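Local coordinates for PaxB (Photorhabdus luminescens, PDB 6EK4), which probably acts as the B component of a two-component alpha-helical pore-forming toxin of the YaxAB type, at residues A[170-181]-A[257-268]. Residues are numbered along the deposited sequence; the frame is centred on the assembly and turned at random.
Sequences QEKNKAKLVVDR and LDERINQINKDC
Lys174 on helix 149-193 lies across Ile261, Ile264 and Asn265 of helix 247-321, and its whole length is used. CB rests against CG2 of Ile264, and CG sits 4.0 Å from Ile261 CG2, crossing that side chain at about a right angle. CD and CE then run past the amide oxygen of Asn265, and NZ ends in a hydrogen bond to it, Lys174 NZ to Asn265 OD1 being 3.0 Å. Bends at chi2 and chi3 turn the ammonium back to that oxygen, which it meets in the carbonyl plane with a C=O...N angle of 154°. The same NZ makes a salt bridge to Glu171 OE1, 3.1 Å away on the syn side, somewhat out of the carboxylate plane. Of these two bonds only the one to Asn265 crosses between the helices; Glu171, one turn back on the same helix, steadies the ammonium.

Next to these polar contacts Ile261 is a knob in a hole lined by Lys174, Leu177, Val178 and Arg181. Its CG1 meets Leu177 CB at 3.6 Å, while CD1 reaches over the Leu177 carbonyl. Leu177 CD2 also touches Ile264 CD1 at 3.8 Å. Toward the 181/257 end the extended Arg181 brings NE to Asp258 OD1, a salt bridge of 3.0 Å. Leu257 CD2 packs on the backbone of Arg181, and helix 217-237 adds Ile237 against Leu257 and Ile233 against Asp180. At the far end Gln170 lays CB on Cys268 SG and OE1 beside Ile264.

The segments run antiparallel at 155°, their axes approaching to 9.9 Å. The centre of the contact lies about 39 Å from the centre of the chain. A narrow apolar seam flanked by charged and amide side chains, with a knob at Ile261, is consistent with an antiparallel coiled-coil-like pairing of two long helices, 149-193 and 247-321, here part of the elongated helical body of this alpha-pore-forming toxin subunit.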
ATOM      1  N   GLN A 170      -3.433 -14.268 -29.513  1.00 81.72           N
ATOM      2  CA  GLN A 170      -2.929 -15.636 -29.659  1.00 81.55           C
ATOM      3  C   GLN A 170      -4.027 -16.669 -29.400  1.00 81.13           C
ATOM      4  O   GLN A 170      -4.153 -17.640 -30.147  1.00 81.04           O
ATOM      5  CB  GLN A 170      -1.750 -15.886 -28.711  1.00 81.69           C
ATOM      6  CG  GLN A 170      -0.483 -15.115 -29.056  1.00 82.65           C
ATOM      7  CD  GLN A 170       0.351 -15.782 -30.135  1.00 83.65           C
ATOM      8  OE1 GLN A 170      -0.175 -16.462 -31.017  1.00 84.00           O
ATOM      9  NE2 GLN A 170       1.664 -15.581 -30.074  1.00 84.48           N
ATOM     10  N   GLU A 171      -4.809 -16.459 -28.342  1.00 81.27           N
ATOM     11  CA  GLU A 171      -5.928 -17.350 -28.007  1.00 81.13           C
ATOM     12  C   GLU A 171      -6.981 -17.402 -29.117  1.00 80.57           C
ATOM     13  O   GLU A 171      -7.622 -18.435 -29.319  1.00 80.03           O
ATOM     14  CB  GLU A 171      -6.596 -16.913 -26.696  1.00 82.43           C
ATOM     15  CG  GLU A 171      -5.805 -17.239 -25.437  1.00 83.36           C
ATOM     16  CD  GLU A 171      -6.080 -18.636 -24.905  1.00 84.11           C
ATOM     17  OE1 GLU A 171      -5.958 -19.609 -25.679  1.00 84.97           O
ATOM     18  OE2 GLU A 171      -6.410 -18.762 -23.706  1.00 84.48           O
ATOM     19  N   LYS A 172      -7.157 -16.289 -29.825  1.00 80.35           N
ATOM     20  CA  LYS A 172      -8.145 -16.202 -30.900  1.00 80.79           C
ATOM     21  C   LYS A 172      -7.641 -16.893 -32.170  1.00 79.92           C
ATOM     22  O   LYS A 172      -8.400 -17.596 -32.842  1.00 79.67           O
ATOM     23  CB  LYS A 172      -8.499 -14.740 -31.184  1.00 82.27           C
ATOM     24  CG  LYS A 172      -9.887 -14.542 -31.777  1.00 84.00           C
ATOM     25  CD  LYS A 172     -10.405 -13.132 -31.529  1.00 85.88           C
ATOM     26  CE  LYS A 172     -11.914 -13.047 -31.695  1.00 87.29           C
ATOM     27  NZ  LYS A 172     -12.454 -11.772 -31.145  1.00 88.51           N
ATOM     28  N   ASN A 173      -6.365 -16.687 -32.491  1.00 78.56           N
ATOM     29  CA  ASN A 173      -5.723 -17.378 -33.614  1.00 77.69           C
ATOM     30  C   ASN A 173      -5.627 -18.886 -33.388  1.00 76.35           C
ATOM     31  O   ASN A 173      -5.692 -19.663 -34.342  1.00 76.82           O
ATOM     32  CB  ASN A 173      -4.324 -16.813 -33.878  1.00 77.94           C
ATOM     33  CG  ASN A 173      -4.354 -15.390 -34.410  1.00 79.61           C
ATOM     34  OD1 ASN A 173      -5.421 -14.810 -34.618  1.00 80.73           O
ATOM     35  ND2 ASN A 173      -3.175 -14.822 -34.632  1.00 80.37           N
ATOM     36  N   LYS A 174      -5.467 -19.294 -32.130  1.00 75.17           N
ATOM     37  CA  LYS A 174      -5.443 -20.712 -31.773  1.00 74.39           C
ATOM     38  C   LYS A 174      -6.832 -21.322 -31.934  1.00 74.59           C
ATOM     39  O   LYS A 174      -6.973 -22.420 -32.474  1.00 74.57           O
ATOM     40  CB  LYS A 174      -4.964 -20.909 -30.332  1.00 73.63           C
ATOM     41  CG  LYS A 174      -4.452 -22.312 -30.035  1.00 72.94           C
ATOM     42  CD  LYS A 174      -4.887 -22.819 -28.665  1.00 72.84           C
ATOM     43  CE  LYS A 174      -4.402 -21.933 -27.528  1.00 73.20           C
ATOM     44  NZ  LYS A 174      -4.826 -22.458 -26.200  1.00 72.90           N
ATOM     45  N   ALA A 175      -7.853 -20.603 -31.466  1.00 74.91           N
ATOM     46  CA  ALA A 175      -9.242 -21.062 -31.556  1.00 75.15           C
ATOM     47  C   ALA A 175      -9.686 -21.310 -32.999  1.00 75.83           C
ATOM     48  O   ALA A 175     -10.468 -22.226 -33.259  1.00 76.22           O
ATOM     49  CB  ALA A 175     -10.174 -20.065 -30.884  1.00 75.23           C
ATOM     50  N   LYS A 176      -9.189 -20.497 -33.931  1.00 76.30           N
ATOM     51  CA  LYS A 176      -9.481 -20.685 -35.352  1.00 77.16           C
ATOM     52  C   LYS A 176      -8.776 -21.929 -35.897  1.00 76.23           C
ATOM     53  O   LYS A 176      -9.369 -22.713 -36.637  1.00 75.65           O
ATOM     54  CB  LYS A 176      -9.057 -19.459 -36.170  1.00 78.53           C
ATOM     55  CG  LYS A 176      -9.686 -19.413 -37.559  1.00 80.06           C
ATOM     56  CD  LYS A 176      -8.665 -19.151 -38.656  1.00 80.75           C
ATOM     57  CE  LYS A 176      -9.259 -19.401 -40.035  1.00 81.41           C
ATOM     58  NZ  LYS A 176      -8.211 -19.502 -41.088  1.00 81.58           N
ATOM     59  N   LEU A 177      -7.509 -22.098 -35.533  1.00 75.69           N
ATOM     60  CA  LEU A 177      -6.734 -23.270 -35.945  1.00 75.49           C
ATOM     61  C   LEU A 177      -7.279 -24.573 -35.351  1.00 75.19           C
ATOM     62  O   LEU A 177      -7.142 -25.632 -35.961  1.00 74.90           O
ATOM     63  CB  LEU A 177      -5.255 -23.101 -35.570  1.00 75.62           C
ATOM     64  CG  LEU A 177      -4.331 -22.414 -36.586  1.00 76.30           C
ATOM     65  CD1 LEU A 177      -5.017 -21.286 -37.346  1.00 77.41           C
ATOM     66  CD2 LEU A 177      -3.079 -21.908 -35.885  1.00 76.48           C
ATOM     67  N   VAL A 178      -7.890 -24.492 -34.169  1.00 75.92           N
ATOM     68  CA  VAL A 178      -8.470 -25.670 -33.514  1.00 76.41           C
ATOM     69  C   VAL A 178      -9.663 -26.215 -34.303  1.00 78.18           C
ATOM     70  O   VAL A 178      -9.789 -27.432 -34.461  1.00 79.18           O
ATOM     71  CB  VAL A 178      -8.875 -25.380 -32.046  1.00 76.08           C
ATOM     72  CG1 VAL A 178      -9.745 -26.497 -31.477  1.00 75.96           C
ATOM     73  CG2 VAL A 178      -7.636 -25.193 -31.179  1.00 75.62           C
ATOM     74  N   VAL A 179     -10.534 -25.332 -34.792  1.00 79.46           N
ATOM     75  CA  VAL A 179     -11.671 -25.778 -35.610  1.00 81.45           C
ATOM     76  C   VAL A 179     -11.200 -26.238 -36.993  1.00 82.07           C
ATOM     77  O   VAL A 179     -11.670 -27.256 -37.493  1.00 82.84           O
ATOM     78  CB  VAL A 179     -12.810 -24.726 -35.718  1.00 82.61           C
ATOM     79  CG1 VAL A 179     -13.314 -24.346 -34.333  1.00 82.58           C
ATOM     80  CG2 VAL A 179     -12.384 -23.481 -36.484  1.00 83.15           C
ATOM     81  N   ASP A 180     -10.254 -25.508 -37.586  1.00 82.28           N
ATOM     82  CA  ASP A 180      -9.662 -25.894 -38.875  1.00 81.97           C
ATOM     83  C   ASP A 180      -9.022 -27.281 -38.802  1.00 81.48           C
ATOM     84  O   ASP A 180      -9.089 -28.056 -39.756  1.00 81.91           O
ATOM     85  CB  ASP A 180      -8.616 -24.866 -39.325  1.00 82.25           C
ATOM     86  CG  ASP A 180      -9.231 -23.534 -39.728  1.00 83.71           C
ATOM     87  OD1 ASP A 180     -10.431 -23.313 -39.460  1.00 84.64           O
ATOM     88  OD2 ASP A 180      -8.506 -22.701 -40.312  1.00 84.50           O
ATOM     89  N   ARG A 181      -8.398 -27.578 -37.664  1.00 81.04           N
ATOM     90  CA  ARG A 181      -7.850 -28.906 -37.398  1.00 81.23           C
ATOM     91  C   ARG A 181      -8.971 -29.933 -37.236  1.00 80.55           C
ATOM     92  O   ARG A 181      -8.905 -31.020 -37.809  1.00 81.10           O
ATOM     93  CB  ARG A 181      -6.969 -28.874 -36.141  1.00 82.01           C
ATOM     94  CG  ARG A 181      -6.595 -30.237 -35.578  1.00 82.82           C
ATOM     95  CD  ARG A 181      -5.641 -30.097 -34.404  1.00 84.00           C
ATOM     96  NE  ARG A 181      -5.690 -31.255 -33.510  1.00 85.35           N
ATOM     97  CZ  ARG A 181      -6.635 -31.474 -32.595  1.00 86.71           C
ATOM     98  NH1 ARG A 181      -7.642 -30.618 -32.431  1.00 87.13           N
ATOM     99  NH2 ARG A 181      -6.576 -32.563 -31.834  1.00 87.33           N
ATOM    100  N   LEU A 257      -0.816 -27.719 -38.760  1.00 81.08           N
ATOM    101  CA  LEU A 257      -1.707 -27.065 -37.794  1.00 80.86           C
ATOM    102  C   LEU A 257      -1.361 -27.448 -36.356  1.00 81.36           C
ATOM    103  O   LEU A 257      -1.303 -26.582 -35.482  1.00 82.53           O
ATOM    104  CB  LEU A 257      -3.179 -27.385 -38.093  1.00 80.07           C
ATOM    105  CG  LEU A 257      -3.969 -26.359 -38.919  1.00 80.20           C
ATOM    106  CD1 LEU A 257      -3.140 -25.733 -40.034  1.00 80.80           C
ATOM    107  CD2 LEU A 257      -5.224 -27.007 -39.483  1.00 80.30           C
ATOM    108  N   ASP A 258      -1.131 -28.738 -36.116  1.00 81.83           N
ATOM    109  CA  ASP A 258      -0.696 -29.214 -34.798  1.00 82.20           C
ATOM    110  C   ASP A 258       0.613 -28.551 -34.361  1.00 82.87           C
ATOM    111  O   ASP A 258       0.791 -28.239 -33.183  1.00 82.44           O
ATOM    112  CB  ASP A 258      -0.531 -30.742 -34.793  1.00 82.48           C
ATOM    113  CG  ASP A 258      -1.854 -31.478 -34.653  1.00 82.88           C
ATOM    114  OD1 ASP A 258      -2.670 -31.090 -33.791  1.00 82.78           O
ATOM    115  OD2 ASP A 258      -2.069 -32.462 -35.391  1.00 83.93           O
ATOM    116  N   GLU A 259       1.518 -28.340 -35.316  1.00 83.76           N
ATOM    117  CA  GLU A 259       2.791 -27.666 -35.052  1.00 84.58           C
ATOM    118  C   GLU A 259       2.590 -26.189 -34.710  1.00 84.48           C
ATOM    119  O   GLU A 259       3.301 -25.646 -33.862  1.00 85.33           O
ATOM    120  CB  GLU A 259       3.727 -27.799 -36.259  1.00 85.89           C
ATOM    121  CG  GLU A 259       5.095 -27.154 -36.069  1.00 87.44           C
ATOM    122  CD  GLU A 259       6.024 -27.362 -37.253  1.00 89.37           C
ATOM    123  OE1 GLU A 259       6.944 -26.536 -37.433  1.00 90.62           O
ATOM    124  OE2 GLU A 259       5.843 -28.345 -38.006  1.00 90.18           O
ATOM    125  N   ARG A 260       1.629 -25.546 -35.371  1.00 83.52           N
ATOM    126  CA  ARG A 260       1.367 -24.122 -35.158  1.00 82.80           C
ATOM    127  C   ARG A 260       0.570 -23.896 -33.873  1.00 80.87           C
ATOM    128  O   ARG A 260       0.818 -22.928 -33.152  1.00 81.27           O
ATOM    129  CB  ARG A 260       0.636 -23.512 -36.361  1.00 84.39           C
ATOM    130  CG  ARG A 260       1.119 -22.114 -36.722  1.00 86.58           C
ATOM    131  CD  ARG A 260       0.385 -21.531 -37.924  1.00 88.41           C
ATOM    132  NE  ARG A 260       0.466 -22.381 -39.115  1.00 89.46           N
ATOM    133  CZ  ARG A 260      -0.093 -22.092 -40.290  1.00 90.75           C
ATOM    134  NH1 ARG A 260      -0.774 -20.961 -40.460  1.00 91.62           N
ATOM    135  NH2 ARG A 260       0.036 -22.937 -41.309  1.00 90.83           N
ATOM    136  N   ILE A 261      -0.381 -24.786 -33.588  1.00 78.40           N
ATOM    137  CA  ILE A 261      -1.159 -24.726 -32.344  1.00 76.61           C
ATOM    138  C   ILE A 261      -0.259 -24.968 -31.133  1.00 75.94           C
ATOM    139  O   ILE A 261      -0.365 -24.267 -30.125  1.00 75.75           O
ATOM    140  CB  ILE A 261      -2.329 -25.738 -32.347  1.00 75.85           C
ATOM    141  CG1 ILE A 261      -3.398 -25.300 -33.353  1.00 76.49           C
ATOM    142  CG2 ILE A 261      -2.954 -25.862 -30.961  1.00 75.22           C
ATOM    143  CD1 ILE A 261      -4.457 -26.346 -33.628  1.00 76.77           C
ATOM    144  N   ASN A 262       0.619 -25.964 -31.238  1.00 75.25           N
ATOM    145  CA  ASN A 262       1.605 -26.242 -30.195  1.00 74.38           C
ATOM    146  C   ASN A 262       2.541 -25.057 -29.968  1.00 72.82           C
ATOM    147  O   ASN A 262       2.897 -24.753 -28.831  1.00 71.42           O
ATOM    148  CB  ASN A 262       2.419 -27.491 -30.547  1.00 75.71           C
ATOM    149  CG  ASN A 262       3.485 -27.807 -29.511  1.00 77.38           C
ATOM    150  OD1 ASN A 262       3.207 -27.856 -28.312  1.00 77.93           O
ATOM    151  ND2 ASN A 262       4.714 -28.020 -29.971  1.00 78.35           N
ATOM    152  N   GLN A 263       2.930 -24.393 -31.055  1.00 72.21           N
ATOM    153  CA  GLN A 263       3.783 -23.208 -30.975  1.00 72.13           C
ATOM    154  C   GLN A 263       3.068 -22.041 -30.286  1.00 71.22           C
ATOM    155  O   GLN A 263       3.691 -21.291 -29.534  1.00 71.70           O
ATOM    156  CB  GLN A 263       4.252 -22.791 -32.375  1.00 72.86           C
ATOM    157  CG  GLN A 263       5.241 -21.631 -32.400  1.00 73.73           C
ATOM    158  CD  GLN A 263       6.504 -21.914 -31.607  1.00 74.07           C
ATOM    159  OE1 GLN A 263       7.268 -22.823 -31.934  1.00 74.64           O
ATOM    160  NE2 GLN A 263       6.731 -21.129 -30.559  1.00 73.58           N
ATOM    161  N   ILE A 264       1.770 -21.893 -30.544  1.00 69.93           N
ATOM    162  CA  ILE A 264       0.971 -20.842 -29.909  1.00 69.38           C
ATOM    163  C   ILE A 264       0.786 -21.119 -28.412  1.00 68.80           C
ATOM    164  O   ILE A 264       0.829 -20.193 -27.597  1.00 68.81           O
ATOM    165  CB  ILE A 264      -0.399 -20.669 -30.609  1.00 69.36           C
ATOM    166  CG1 ILE A 264      -0.202 -20.058 -32.000  1.00 70.01           C
ATOM    167  CG2 ILE A 264      -1.331 -19.781 -29.792  1.00 69.34           C
ATOM    168  CD1 ILE A 264      -1.390 -20.223 -32.925  1.00 70.33           C
ATOM    169  N   ASN A 265       0.583 -22.386 -28.056  1.00 68.45           N
ATOM    170  CA  ASN A 265       0.491 -22.786 -26.646  1.00 67.90           C
ATOM    171  C   ASN A 265       1.775 -22.486 -25.879  1.00 68.40           C
ATOM    172  O   ASN A 265       1.723 -22.038 -24.734  1.00 69.00           O
ATOM    173  CB  ASN A 265       0.142 -24.274 -26.513  1.00 67.07           C
ATOM    174  CG  ASN A 265      -1.332 -24.556 -26.741  1.00 66.69           C
ATOM    175  OD1 ASN A 265      -2.198 -23.839 -26.241  1.00 66.12           O
ATOM    176  ND2 ASN A 265      -1.624 -25.614 -27.487  1.00 67.27           N
ATOM    177  N   LYS A 266       2.919 -22.739 -26.513  1.00 69.37           N
ATOM    178  CA  LYS A 266       4.218 -22.415 -25.922  1.00 70.33           C
ATOM    179  C   LYS A 266       4.400 -20.906 -25.764  1.00 71.01           C
ATOM    180  O   LYS A 266       4.881 -20.443 -24.728  1.00 71.64           O
ATOM    181  CB  LYS A 266       5.365 -23.002 -26.756  1.00 71.25           C
ATOM    182  CG  LYS A 266       5.509 -24.512 -26.631  1.00 71.76           C
ATOM    183  CD  LYS A 266       6.811 -25.023 -27.231  1.00 72.78           C
ATOM    184  CE  LYS A 266       6.796 -24.965 -28.750  1.00 72.91           C
ATOM    185  NZ  LYS A 266       7.992 -25.627 -29.340  1.00 74.09           N
ATOM    186  N   ASP A 267       4.008 -20.146 -26.786  1.00 71.46           N
ATOM    187  CA  ASP A 267       4.112 -18.683 -26.750  1.00 72.35           C
ATOM    188  C   ASP A 267       3.181 -18.061 -25.706  1.00 72.19           C
ATOM    189  O   ASP A 267       3.540 -17.073 -25.065  1.00 71.48           O
ATOM    190  CB  ASP A 267       3.827 -18.080 -28.132  1.00 72.79           C
ATOM    191  CG  ASP A 267       4.907 -18.408 -29.157  1.00 73.64           C
ATOM    192  OD1 ASP A 267       6.011 -18.838 -28.761  1.00 73.89           O
ATOM    193  OD2 ASP A 267       4.650 -18.232 -30.367  1.00 74.17           O
ATOM    194  N   CYS A 268       1.991 -18.640 -25.541  1.00 72.50           N
ATOM    195  CA  CYS A 268       1.044 -18.179 -24.519  1.00 72.86           C
ATOM    196  C   CYS A 268       1.538 -18.468 -23.101  1.00 72.09           C
ATOM    197  O   CYS A 268       1.295 -17.680 -22.189  1.00 72.20           O
ATOM    198  CB  CYS A 268      -0.341 -18.801 -24.727  1.00 73.37           C
ATOM    199  SG  CYS A 268      -1.322 -17.996 -26.014  1.00 74.91           S
TER